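Local structure of putative ABC transporter subunit, substrate-binding component (4EVQ) at residues S65-T75 with H91-I101; I118-P126 with A366-L374. The protein probably serves as the substrate-binding component of an ABC transporter for lignin-derived aromatic compounds, and binds 4-hydroxybenzoate between its two lobes. One frame throughout, in Å; residues are numbered along the deposited sequence. Where two conformers were deposited one is given.

Contact 1: S65-T75 with H91-I101; sequences SAPPKATELTT and HSGVAMAMVKI. With PHB (p-hydroxybenzoic acid), chain H.
Ala70 and Ala97 meet methyl to methyl, CB to CB at 3.6 Å, where two neighbouring helices of the N-terminal lobe of this periplasmic binding protein pack side by side. The axes of 67-75 and 92-101 run 8.1 Å apart and cross at -33°, a close approach that suits small residues in the middle. The apolar contacts continue towards both ends. Val94 sends CG1 to Ala70 CB and CG2 to the backbone of Ala66 and Pro67, while Ile101 CD1 is laid across Thr71 and also reaches Thr74 CB. Pro67 CG lies 3.6 Å from His91 CE1; Gly93 has no side chain, so the same CG can settle directly on its backbone. Ser65 O sits over one face of the histidine ring, nearer its margin than its centre, and Tyr161 stacks on that ring.

His91 is also the N-cap of its helix: with CG anti to the backbone N (chi1 -177°), ND1 accepts weak bonds from the N-H groups of Gly93 and Val94. Next to it, Ser92 holds the carboxylate of 4-hydroxybenzoate, its N donating to O1' at 2.8 Å and its OG to O2' at 2.6 Å. Waters bridge the two segments: one joins Ser65 OG to His91 N just ahead of the helices, the other Thr71 OG1 to Ala97 O between them. Thr74 OG1 bonds back to Ala70 O at 2.8 Å, presenting its oxygen to Met98 CG at 3.3 Å.

Contact 2: I118-P126 with A366-L374; sequences IITRAMCAP and ADEAIGCKL. With SO4 (sulfate ion), chain D.
Asp367 OD2 is gripped by Arg121 NE at 3.0 Å, by Ala369 N and by a water, at a place where a disulfide and a salt bridge tie the C-terminal tail to a surface loop of the N-terminal lobe. The bond from NE is nearly straight (166°), lies in the guanidinium plane and uses the syn lone pair of OD2. Arg121 NH2 completes the side-on salt bridge to OD1, also at 3.0 Å. Ala369 N comes from above the carboxylate plane and closes an Asx turn: the short aspartate side chain brings OD2 back to the N-H two residues on. The water joins OD2 to Thr120 O and OG1; that hydroxyl also bonds Arg130.

Arg121 also holds a sulfate, probably from the crystallisation liquor: NH1 donates to O2, and NH2 donates to O3 at 2.9 Å. Arg140 binds the same ion. Ile370 CG2 lies over one guanidinium face, and Ile370 O touches Arg121 CB.

Two beta turns, Arg121 to Cys124 and Ala369 to Cys372, bring the cysteines together. Gly371 takes the third position of the type II turn, where the positive phi comes easily to glycine. Cys372 CA rests on Arg121 O at 3.3 Å, and the disulfide joins SG of Cys124 to SG of Cys372 at 2.1 Å with chi3 87°.

Overall arrangement
Contact 1 and contact 2 follow one another along the chain, the first closing before the second opens, with centres 18 Å apart. Contact 1 pairs helices 67-80 and 92-105 beside the six-stranded sheet, with the N-terminal end of helix 92-105 (His91 and Ser92) at the ligand pocket. Contact 2 lies at the surface, where the loop between strands 109-111 and 128-130 of that sheet receives the tail that follows strand 354-362 of the seven-stranded sheet. Helix 92-105 joins them: Met123 SE lies 3.4 Å from Met96 O, and Ile119 CD1 packs on Ala95 CB. The ligand-holding helix is thus backed by a loop that is disulfide-linked to the end of the chain.

Contact 1: S65-T75 with H91-I101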
ATOM      1  N   SER A  65      -0.393 -14.103   4.577  1.00 10.16           N
ATOM      2  CA  SER A  65      -1.637 -13.409   4.295  1.00 10.24           C
ATOM      3  C   SER A  65      -2.854 -14.153   4.819  1.00 11.57           C
ATOM      4  O   SER A  65      -3.918 -14.162   4.163  1.00 12.23           O
ATOM      5  CB  SER A  65      -1.774 -13.043   2.833  1.00 10.61           C
ATOM      6  OG  SER A  65      -0.673 -12.236   2.450  1.00 10.52           O
ATOM      7  N   ALA A  66      -2.743 -14.684   6.046  1.00 11.29           N
ATOM      8  CA  ALA A  66      -3.781 -15.555   6.632  1.00 12.34           C
ATOM      9  C   ALA A  66      -4.333 -14.968   7.917  1.00 11.57           C
ATOM     10  O   ALA A  66      -3.736 -15.103   9.004  1.00 12.33           O
ATOM     11  CB  ALA A  66      -3.199 -16.909   6.921  1.00 13.15           C
ATOM     12  N   PRO A  67      -5.478 -14.294   7.815  1.00 11.77           N
ATOM     13  CA  PRO A  67      -6.012 -13.662   9.031  1.00 11.41           C
ATOM     14  C   PRO A  67      -6.184 -14.604  10.244  1.00 12.88           C
ATOM     15  O   PRO A  67      -5.986 -14.145  11.356  1.00 13.97           O
ATOM     16  CB  PRO A  67      -7.314 -13.020   8.550  1.00 12.27           C
ATOM     17  CG  PRO A  67      -7.067 -12.728   7.100  1.00 13.17           C
ATOM     18  CD  PRO A  67      -6.202 -13.868   6.599  1.00 12.29           C
ATOM     19  N   PRO A  68      -6.480 -15.890  10.039  1.00 13.98           N
ATOM     20  CA  PRO A  68      -6.637 -16.767  11.203  1.00 15.93           C
ATOM     21  C   PRO A  68      -5.363 -16.927  12.030  1.00 16.57           C
ATOM     22  O   PRO A  68      -5.484 -17.356  13.193  1.00 18.26           O
ATOM     23  CB  PRO A  68      -7.045 -18.102  10.559  1.00 17.33           C
ATOM     24  CG  PRO A  68      -7.747 -17.693   9.341  1.00 16.83           C
ATOM     25  CD  PRO A  68      -6.900 -16.569   8.798  1.00 14.49           C
ATOM     26  N   LYS A  69      -4.198 -16.634  11.450  1.00 14.91           N
ATOM     27  CA  LYS A  69      -2.943 -16.736  12.196  1.00 14.64           C
ATOM     28  C   LYS A  69      -2.459 -15.431  12.775  1.00 12.17           C
ATOM     29  O   LYS A  69      -1.437 -15.402  13.467  1.00 14.01           O
ATOM     30  CB  LYS A  69      -1.863 -17.329  11.300  1.00 17.66           C
ATOM     31  CG  LYS A  69      -2.244 -18.717  10.779  1.00 20.04           C
ATOM     32  CD  LYS A  69      -1.081 -19.383  10.105  1.00 23.02           C
ATOM     33  CE  LYS A  69      -1.327 -20.879   9.929  1.00 25.59           C
ATOM     34  NZ  LYS A  69      -0.189 -21.576   9.275  1.00 27.05           N
ATOM     35  N   ALA A  70      -3.130 -14.328  12.443  1.00 11.82           N
ATOM     36  CA  ALA A  70      -2.622 -13.014  12.742  1.00 12.43           C
ATOM     37  C   ALA A  70      -2.454 -12.775  14.229  1.00 11.27           C
ATOM     38  O   ALA A  70      -1.445 -12.226  14.639  1.00 12.47           O
ATOM     39  CB  ALA A  70      -3.525 -11.942  12.132  1.00 12.98           C
ATOM     40  N   THR A  71      -3.421 -13.176  15.039  1.00 12.83           N
ATOM     41  CA  THR A  71      -3.298 -12.943  16.495  1.00 14.36           C
ATOM     42  C   THR A  71      -2.109 -13.669  17.086  1.00 14.61           C
ATOM     43  O   THR A  71      -1.333 -13.102  17.844  1.00 15.25           O
ATOM     44  CB  THR A  71      -4.572 -13.367  17.192  1.00 16.83           C
ATOM     45  OG1 THR A  71      -5.606 -12.454  16.773  1.00 17.67           O
ATOM     46  CG2 THR A  71      -4.459 -13.335  18.732  1.00 20.70           C
ATOM     47  N   GLU A  72      -1.945 -14.930  16.720  1.00 15.29           N
ATOM     48  CA  GLU A  72      -0.880 -15.723  17.320  1.00 17.16           C
ATOM     49  C   GLU A  72       0.500 -15.258  16.855  1.00 15.92           C
ATOM     50  O   GLU A  72       1.449 -15.229  17.631  1.00 16.01           O
ATOM     51  CB  GLU A  72      -1.118 -17.213  17.038  1.00 19.50           C
ATOM     52  CG  GLU A  72      -0.919 -17.605  15.589  1.00 24.70           C
ATOM     53  CD  GLU A  72      -1.451 -18.982  15.206  1.00 28.59           C
ATOM     54  OE1 GLU A  72      -2.691 -19.145  15.068  1.00 29.28           O
ATOM     55  OE2 GLU A  72      -0.621 -19.893  14.969  1.00 31.48           O
ATOM     56  N   LEU A  73       0.620 -14.843  15.601  1.00 13.64           N
ATOM     57  CA  LEU A  73       1.902 -14.349  15.088  1.00 13.46           C
ATOM     58  C   LEU A  73       2.267 -12.995  15.664  1.00 12.93           C
ATOM     59  O   LEU A  73       3.425 -12.762  16.034  1.00 14.75           O
ATOM     60  CB  LEU A  73       1.917 -14.353  13.564  1.00 13.00           C
ATOM     61  CG  LEU A  73       1.791 -15.759  12.968  1.00 13.11           C
ATOM     62  CD1 LEU A  73       1.730 -15.636  11.478  1.00 14.97           C
ATOM     63  CD2 LEU A  73       2.960 -16.670  13.400  1.00 14.80           C
ATOM     64  N   THR A  74       1.282 -12.117  15.811  1.00 11.39           N
ATOM     65  CA  THR A  74       1.523 -10.824  16.439  1.00 12.06           C
ATOM     66  C   THR A  74       1.932 -10.988  17.902  1.00 13.64           C
ATOM     67  O   THR A  74       2.875 -10.355  18.363  1.00 14.51           O
ATOM     68  CB  THR A  74       0.276  -9.945  16.347  1.00 11.45           C
ATOM     69  OG1 THR A  74      -0.079  -9.773  14.978  1.00 12.95           O
ATOM     70  CG2 THR A  74       0.537  -8.568  16.920  1.00 13.32           C
ATOM     71  N   THR A  75       1.262 -11.894  18.607  1.00 15.53           N
ATOM     72  CA  THR A  75       1.628 -12.177  19.989  1.00 18.26           C
ATOM     73  C   THR A  75       3.046 -12.738  20.074  1.00 18.92           C
ATOM     74  O   THR A  75       3.802 -12.311  20.965  1.00 20.21           O
ATOM     75  CB  THR A  75       0.604 -13.117  20.603  1.00 20.98           C
ATOM     76  OG1 THR A  75      -0.673 -12.452  20.600  1.00 23.26           O
ATOM     77  CG2 THR A  75       0.982 -13.475  22.042  1.00 22.84           C
ATOM     78  N   HIS A  91      -1.688  -7.546   3.917  1.00  7.53           N
ATOM     79  CA  HIS A  91      -3.112  -7.905   3.780  1.00  7.36           C
ATOM     80  C   HIS A  91      -3.943  -7.240   4.882  1.00  6.64           C
ATOM     81  O   HIS A  91      -3.606  -7.349   6.055  1.00  7.84           O
ATOM     82  CB  HIS A  91      -3.187  -9.439   3.848  1.00  8.04           C
ATOM     83  CG  HIS A  91      -4.550 -10.034   3.647  1.00  8.66           C
ATOM     84  ND1 HIS A  91      -5.557  -9.956   4.586  1.00  9.51           N
ATOM     85  CD2 HIS A  91      -5.019 -10.846   2.672  1.00  9.15           C
ATOM     86  CE1 HIS A  91      -6.599 -10.657   4.176  1.00  9.19           C
ATOM     87  NE2 HIS A  91      -6.308 -11.191   3.005  1.00 10.05           N
ATOM     88  N   SER A  92      -4.983  -6.531   4.491  1.00  7.06           N
ATOM     89  CA  SER A  92      -5.776  -5.759   5.433  1.00  7.83           C
ATOM     90  C   SER A  92      -6.421  -6.569   6.520  1.00  8.00           C
ATOM     91  O   SER A  92      -6.584  -6.078   7.623  1.00  8.96           O
ATOM     92  CB  SER A  92      -6.880  -4.991   4.711  1.00  8.43           C
ATOM     93  OG  SER A  92      -6.427  -3.798   4.121  1.00  7.87           O
ATOM     94  N   GLY A  93      -6.841  -7.791   6.226  1.00  8.46           N
ATOM     95  CA  GLY A  93      -7.428  -8.619   7.266  1.00  8.92           C
ATOM     96  C   GLY A  93      -6.402  -9.020   8.332  1.00  9.65           C
ATOM     97  O   GLY A  93      -6.718  -8.989   9.527  1.00 10.99           O
ATOM     98  N   VAL A  94      -5.193  -9.391   7.924  1.00  9.93           N
ATOM     99  CA  VAL A  94      -4.140  -9.655   8.913  1.00  9.71           C
ATOM    100  C   VAL A  94      -3.820  -8.394   9.682  1.00  9.79           C
ATOM    101  O   VAL A  94      -3.690  -8.422  10.909  1.00  9.69           O
ATOM    102  CB  VAL A  94      -2.858 -10.173   8.215  1.00  9.53           C
ATOM    103  CG1 VAL A  94      -1.704 -10.434   9.203  1.00 10.08           C
ATOM    104  CG2 VAL A  94      -3.143 -11.401   7.403  1.00  9.72           C
ATOM    105  N   ALA A  95      -3.662  -7.281   8.980  1.00  9.32           N
ATOM    106  CA  ALA A  95      -3.273  -6.035   9.623  1.00  8.80           C
ATOM    107  C   ALA A  95      -4.258  -5.555  10.649  1.00  8.64           C
ATOM    108  O   ALA A  95      -3.838  -5.033  11.704  1.00 10.30           O
ATOM    109  CB  ALA A  95      -3.040  -4.963   8.594  1.00  9.69           C
HETATM  110  N   MSE A  96      -5.549  -5.714  10.418  0.59 10.86           N
HETATM  111  CA  MSE A  96      -6.492  -5.209  11.409  0.59 12.51           C
HETATM  112  C   MSE A  96      -6.421  -6.043  12.704  0.59 11.99           C
HETATM  113  O   MSE A  96      -6.569  -5.516  13.819  0.59 12.26           O
HETATM  114  CB  MSE A  96      -7.912  -5.116  10.844  0.59 16.58           C
HETATM  115  CG  MSE A  96      -8.549  -6.403  10.523  0.59 19.19           C
HETATM  116 SE   MSE A  96     -10.336  -6.050   9.809  0.35 22.27          SE
HETATM  117  CE  MSE A  96      -9.898  -5.263   8.111  0.59 17.41           C
ATOM    118  N   ALA A  97      -6.143  -7.327  12.584  1.00 11.52           N
ATOM    119  CA  ALA A  97      -5.980  -8.157  13.772  1.00 11.55           C
ATOM    120  C   ALA A  97      -4.685  -7.811  14.482  1.00 11.44           C
ATOM    121  O   ALA A  97      -4.628  -7.810  15.728  1.00 13.50           O
ATOM    122  CB  ALA A  97      -5.992  -9.615  13.335  1.00 12.04           C
HETATM  123  N   MSE A  98      -3.651  -7.504  13.725  1.00  9.98           N
HETATM  124  CA  MSE A  98      -2.357  -7.115  14.308  1.00 10.36           C
HETATM  125  C   MSE A  98      -2.503  -5.818  15.053  1.00 10.29           C
HETATM  126  O   MSE A  98      -2.029  -5.704  16.198  1.00 10.40           O
HETATM  127  CB  MSE A  98      -1.314  -6.973  13.181  1.00 10.93           C
HETATM  128  CG  MSE A  98       0.082  -6.708  13.649  1.00 11.85           C
HETATM  129 SE   MSE A  98       1.233  -5.883  12.307  0.58 14.82          SE
HETATM  130  CE  MSE A  98       0.533  -4.095  12.523  1.00 14.30           C
ATOM    131  N   VAL A  99      -3.100  -4.815  14.446  1.00 11.11           N
ATOM    132  CA  VAL A  99      -3.242  -3.510  15.074  1.00 10.95           C
ATOM    133  C   VAL A  99      -4.144  -3.584  16.293  1.00 11.47           C
ATOM    134  O   VAL A  99      -3.889  -2.878  17.267  1.00 12.13           O
ATOM    135  CB  VAL A  99      -3.786  -2.489  14.057  1.00 10.99           C
ATOM    136  CG1 VAL A  99      -4.222  -1.198  14.757  1.00 12.64           C
ATOM    137  CG2 VAL A  99      -2.758  -2.206  13.024  1.00 12.16           C
ATOM    138  N   LYS A 100      -5.130  -4.472  16.310  1.00 12.56           N
ATOM    139  CA  LYS A 100      -6.003  -4.586  17.462  1.00 12.78           C
ATOM    140  C   LYS A 100      -5.176  -4.921  18.697  1.00 13.58           C
ATOM    141  O   LYS A 100      -5.434  -4.410  19.796  1.00 15.66           O
ATOM    142  CB  LYS A 100      -7.084  -5.646  17.230  1.00 13.67           C
ATOM    143  CG  LYS A 100      -8.038  -5.811  18.362  1.00 16.60           C
ATOM    144  CD  LYS A 100      -9.199  -6.760  17.979  1.00 19.77           C
ATOM    145  CE  LYS A 100     -10.201  -6.891  19.157  1.00 24.27           C
ATOM    146  NZ  LYS A 100     -11.375  -7.712  18.764  1.00 28.00           N
ATOM    147  N   ILE A 101      -4.209  -5.812  18.587  1.00 12.50           N
ATOM    148  CA  ILE A 101      -3.301  -6.133  19.694  1.00 13.37           C
ATOM    149  C   ILE A 101      -2.291  -5.042  19.934  1.00 12.69           C
ATOM    150  O   ILE A 101      -2.047  -4.640  21.065  1.00 13.19           O
ATOM    151  CB  ILE A 101      -2.546  -7.437  19.325  1.00 13.45           C
ATOM    152  CG1 ILE A 101      -3.529  -8.595  19.227  1.00 15.71           C
ATOM    153  CG2 ILE A 101      -1.443  -7.741  20.325  1.00 13.95           C
ATOM    154  CD1 ILE A 101      -2.997  -9.780  18.551  1.00 16.91           C
TER
HETATM  155  C1' PHB H 406      -4.484  -4.850   1.434  1.00  6.09           C
HETATM  156  O1' PHB H 406      -4.937  -5.980   1.728  1.00  6.61           O
HETATM  157  O2' PHB H 406      -4.670  -3.811   2.182  1.00  7.16           O
HETATM  158  C1  PHB H 406      -3.687  -4.620   0.211  1.00  5.93           C
HETATM  159  C2  PHB H 406      -3.005  -5.690  -0.369  1.00  6.44           C
HETATM  160  C3  PHB H 406      -2.271  -5.485  -1.527  1.00  6.91           C
HETATM  161  C4  PHB H 406      -2.237  -4.254  -2.095  1.00  6.92           C
HETATM  162  C5  PHB H 406      -2.886  -3.174  -1.525  1.00  6.17           C
HETATM  163  C6  PHB H 406      -3.606  -3.385  -0.387  1.00  6.48           C
HETATM  164  O4  PHB H 406      -1.533  -4.037  -3.222  1.00 13.73           O
HETATM  165  O   HOH W   1      -0.031 -10.027   4.304  1.00 10.78           O
HETATM  166  O   HOH W   2      -6.267  -9.602  17.079  1.00 19.34           O

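Contact 2: I118-P126 with A366-L374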
ATOM      1  N   ILE A 118     -10.000   1.019   8.942  1.00  9.83           N
ATOM      2  CA  ILE A 118     -10.167   1.145  10.389  1.00 10.94           C
ATOM      3  C   ILE A 118      -8.859   1.508  11.090  1.00 10.20           C
ATOM      4  O   ILE A 118      -8.896   2.096  12.185  1.00 10.93           O
ATOM      5  CB  ILE A 118     -10.763  -0.143  10.975  1.00 12.59           C
ATOM      6  CG1 ILE A 118     -11.339   0.101  12.360  1.00 13.76           C
ATOM      7  CG2 ILE A 118      -9.753  -1.281  10.964  1.00 13.61           C
ATOM      8  CD1 ILE A 118     -12.227  -1.044  12.807  1.00 16.24           C
ATOM      9  N   ILE A 119      -7.722   1.191  10.500  1.00 10.06           N
ATOM     10  CA  ILE A 119      -6.438   1.387  11.181  1.00 10.53           C
ATOM     11  C   ILE A 119      -6.183   2.841  11.549  1.00 10.45           C
ATOM     12  O   ILE A 119      -5.592   3.121  12.619  1.00 13.81           O
ATOM     13  CB  ILE A 119      -5.317   0.763  10.312  1.00 10.30           C
ATOM     14  CG1 ILE A 119      -5.455  -0.744  10.324  1.00 10.18           C
ATOM     15  CG2 ILE A 119      -3.927   1.183  10.806  1.00 10.61           C
ATOM     16  CD1 ILE A 119      -4.494  -1.476   9.433  1.00 11.65           C
ATOM     17  N   THR A 120      -6.649   3.762  10.733  1.00 11.15           N
ATOM     18  CA  THR A 120      -6.509   5.196  11.044  1.00 11.98           C
ATOM     19  C   THR A 120      -7.879   5.871  11.200  1.00 12.71           C
ATOM     20  O   THR A 120      -8.049   7.121  11.037  1.00 14.54           O
ATOM     21  CB  THR A 120      -5.578   5.923  10.027  1.00 13.69           C
ATOM     22  OG1 THR A 120      -6.097   5.798   8.701  1.00 15.19           O
ATOM     23  CG2 THR A 120      -4.136   5.343  10.048  1.00 15.04           C
ATOM     24  N   ARG A 121      -8.835   5.057  11.618  1.00 11.63           N
ATOM     25  CA  ARG A 121     -10.177   5.484  11.980  1.00 14.32           C
ATOM     26  C   ARG A 121     -10.438   4.946  13.384  1.00 13.87           C
ATOM     27  O   ARG A 121      -9.708   5.350  14.304  1.00 14.28           O
ATOM     28  CB  ARG A 121     -11.226   5.131  10.909  1.00 14.76           C
ATOM     29  CG  ARG A 121     -11.029   5.990   9.625  1.00 15.68           C
ATOM     30  CD  ARG A 121     -12.029   5.736   8.530  1.00 17.93           C
ATOM     31  NE  ARG A 121     -11.844   6.692   7.423  1.00 19.63           N
ATOM     32  CZ  ARG A 121     -12.793   7.043   6.559  1.00 20.63           C
ATOM     33  NH1 ARG A 121     -14.000   6.510   6.651  1.00 25.06           N
ATOM     34  NH2 ARG A 121     -12.555   7.939   5.603  1.00 19.90           N
ATOM     35  N   ALA A 122     -11.409   4.069  13.605  1.00 14.42           N
ATOM     36  CA  ALA A 122     -11.692   3.612  14.988  1.00 15.34           C
ATOM     37  C   ALA A 122     -10.534   2.931  15.737  1.00 15.47           C
ATOM     38  O   ALA A 122     -10.489   2.962  16.961  1.00 18.00           O
ATOM     39  CB  ALA A 122     -12.930   2.707  15.004  1.00 17.31           C
HETATM   40  N   MSE A 123      -9.597   2.308  15.025  1.00 15.28           N
HETATM   41  CA  MSE A 123      -8.455   1.682  15.663  1.00 14.37           C
HETATM   42  C   MSE A 123      -7.238   2.609  15.769  1.00 13.58           C
HETATM   43  O   MSE A 123      -6.171   2.192  16.193  1.00 14.72           O
HETATM   44  CB  MSE A 123      -8.003   0.431  14.909  1.00 17.40           C
HETATM   45  CG  MSE A 123      -8.790  -0.788  15.163  1.00 18.46           C
HETATM   46 SE   MSE A 123      -7.815  -2.405  14.440  0.50 19.32          SE
HETATM   47  CE  MSE A 123      -9.365  -3.559  14.585  1.00 20.90           C
ATOM     48  N   CYS A 124      -7.385   3.880  15.436  1.00 13.75           N
ATOM     49  CA  CYS A 124      -6.246   4.783  15.542  1.00 14.73           C
ATOM     50  C   CYS A 124      -5.728   4.806  16.984  1.00 14.48           C
ATOM     51  O   CYS A 124      -6.494   4.605  17.945  1.00 16.43           O
ATOM     52  CB  CYS A 124      -6.626   6.184  15.062  1.00 17.21           C
ATOM     53  SG  CYS A 124      -7.480   7.174  16.309  1.00 20.34           S
ATOM     54  N   ALA A 125      -4.434   5.043  17.116  1.00 14.19           N
ATOM     55  CA  ALA A 125      -3.820   5.017  18.447  1.00 12.56           C
ATOM     56  C   ALA A 125      -2.521   5.786  18.419  1.00 12.29           C
ATOM     57  O   ALA A 125      -1.883   5.938  17.359  1.00 11.82           O
ATOM     58  CB  ALA A 125      -3.574   3.576  18.858  1.00 14.32           C
ATOM     59  N   PRO A 126      -2.043   6.204  19.610  1.00 12.28           N
ATOM     60  CA  PRO A 126      -0.825   7.021  19.635  1.00 12.65           C
ATOM     61  C   PRO A 126       0.404   6.294  19.129  1.00 11.13           C
ATOM     62  O   PRO A 126       1.352   6.932  18.712  1.00 12.29           O
ATOM     63  CB  PRO A 126      -0.641   7.351  21.123  1.00 15.02           C
ATOM     64  CG  PRO A 126      -1.997   7.307  21.656  1.00 16.92           C
ATOM     65  CD  PRO A 126      -2.736   6.205  20.901  1.00 14.66           C
ATOM     66  N   ALA A 366      -6.031  15.163   3.915  1.00 11.42           N
ATOM     67  CA  ALA A 366      -6.149  14.199   4.989  1.00 14.06           C
ATOM     68  C   ALA A 366      -7.404  13.353   4.884  1.00 15.65           C
ATOM     69  O   ALA A 366      -8.478  13.898   4.667  1.00 17.40           O
ATOM     70  CB  ALA A 366      -6.141  14.965   6.311  1.00 16.47           C
ATOM     71  N   ASP A 367      -7.266  12.028   5.013  1.00 16.30           N
ATOM     72  CA  ASP A 367      -8.400  11.115   5.114  1.00 17.86           C
ATOM     73  C   ASP A 367      -9.242  11.581   6.255  1.00 18.56           C
ATOM     74  O   ASP A 367      -8.707  11.965   7.322  1.00 16.94           O
ATOM     75  CB  ASP A 367      -7.933   9.683   5.385  1.00 19.55           C
ATOM     76  CG  ASP A 367      -9.092   8.695   5.601  1.00 21.59           C
ATOM     77  OD1 ASP A 367      -9.738   8.301   4.598  1.00 22.43           O
ATOM     78  OD2 ASP A 367      -9.328   8.287   6.774  1.00 21.34           O
ATOM     79  N   GLU A 368     -10.557  11.479   6.034  1.00 21.27           N
ATOM     80  CA  GLU A 368     -11.553  12.024   6.922  1.00 26.32           C
ATOM     81  C   GLU A 368     -11.495  11.524   8.329  1.00 27.38           C
ATOM     82  O   GLU A 368     -11.893  12.239   9.217  1.00 29.19           O
ATOM     83  CB  GLU A 368     -12.977  11.774   6.381  1.00 28.89           C
ATOM     84  CG  GLU A 368     -14.079  12.250   7.336  1.00 33.41           C
ATOM     85  CD  GLU A 368     -15.442  12.277   6.663  1.00 35.46           C
ATOM     86  OE1 GLU A 368     -16.367  12.887   7.247  1.00 38.21           O
ATOM     87  OE2 GLU A 368     -15.582  11.729   5.543  1.00 36.05           O
ATOM     88  N   ALA A 369     -11.057  10.284   8.536  1.00 25.23           N
ATOM     89  CA  ALA A 369     -10.675   9.777   9.876  1.00 24.95           C
ATOM     90  C   ALA A 369     -11.829   9.760  10.869  1.00 24.55           C
ATOM     91  O   ALA A 369     -11.645   9.939  12.082  1.00 23.25           O
ATOM     92  CB  ALA A 369      -9.511  10.567  10.457  1.00 25.10           C
ATOM     93  N   ILE A 370     -13.027   9.548  10.352  1.00 25.19           N
ATOM     94  CA  ILE A 370     -14.209   9.463  11.211  1.00 27.31           C
ATOM     95  C   ILE A 370     -14.086   8.230  12.115  1.00 25.34           C
ATOM     96  O   ILE A 370     -13.871   7.092  11.627  1.00 25.97           O
ATOM     97  CB  ILE A 370     -15.482   9.396  10.351  1.00 30.81           C
ATOM     98  CG1 ILE A 370     -16.702   8.960  11.184  1.00 32.65           C
ATOM     99  CG2 ILE A 370     -15.292   8.462   9.155  1.00 32.70           C
ATOM    100  CD1 ILE A 370     -17.178  10.003  12.201  1.00 34.35           C
ATOM    101  N   GLY A 371     -14.238   8.446  13.426  1.00 23.13           N
ATOM    102  CA  GLY A 371     -14.044   7.376  14.389  1.00 22.85           C
ATOM    103  C   GLY A 371     -12.723   7.445  15.129  1.00 22.15           C
ATOM    104  O   GLY A 371     -12.561   6.765  16.142  1.00 22.79           O
ATOM    105  N   CYS A 372     -11.778   8.232  14.620  1.00 20.81           N
ATOM    106  CA  CYS A 372     -10.506   8.392  15.300  1.00 21.67           C
ATOM    107  C   CYS A 372     -10.658   9.422  16.399  1.00 26.43           C
ATOM    108  O   CYS A 372     -10.855  10.630  16.146  1.00 26.37           O
ATOM    109  CB  CYS A 372      -9.374   8.814  14.365  1.00 20.72           C
ATOM    110  SG  CYS A 372      -7.791   8.974  15.302  1.00 21.95           S
ATOM    111  N   LYS A 373     -10.574   8.903  17.615  1.00 32.09           N
ATOM    112  CA  LYS A 373     -10.767   9.666  18.826  1.00 37.86           C
ATOM    113  C   LYS A 373      -9.393   9.848  19.424  1.00 40.89           C
ATOM    114  O   LYS A 373      -8.700   8.868  19.759  1.00 40.57           O
ATOM    115  CB  LYS A 373     -11.708   8.927  19.785  1.00 39.88           C
ATOM    116  CG  LYS A 373     -13.129   8.743  19.233  1.00 41.96           C
ATOM    117  CD  LYS A 373     -14.129   8.314  20.324  1.00 43.87           C
ATOM    118  CE  LYS A 373     -15.560   8.358  19.806  1.00 45.19           C
ATOM    119  NZ  LYS A 373     -15.726   7.583  18.521  1.00 46.04           N
ATOM    120  N   LEU A 374      -9.004  11.116  19.517  1.00 44.31           N
ATOM    121  CA  LEU A 374      -7.692  11.522  20.001  1.00 47.19           C
ATOM    122  C   LEU A 374      -6.621  11.064  19.028  1.00 48.23           C
ATOM    123  O   LEU A 374      -6.605  11.512  17.882  1.00 49.41           O
ATOM    124  CB  LEU A 374      -7.416  11.001  21.428  1.00 48.41           C
ATOM    125  CG  LEU A 374      -8.156  11.752  22.535  1.00 49.33           C
ATOM    126  CD1 LEU A 374      -9.631  11.363  22.519  1.00 49.70           C
ATOM    127  CD2 LEU A 374      -7.547  11.495  23.923  1.00 49.56           C
TER
HETATM  128  S   SO4 D 402     -15.626   7.763   3.319  0.67 22.58           S
HETATM  129  O1  SO4 D 402     -14.908   7.259   2.140  0.67 22.41           O
HETATM  130  O2  SO4 D 402     -15.755   6.671   4.264  0.67 24.27           O
HETATM  131  O3  SO4 D 402     -14.779   8.763   3.957  0.67 25.04           O
HETATM  132  O4  SO4 D 402     -16.900   8.407   2.987  0.67 22.95           O
HETATM  133  O   HOH W   3      -7.454   8.351   8.584  1.00 16.83           O
HETATM  134  O   HOH W   4      -9.880   5.678  18.386  1.00 42.77           O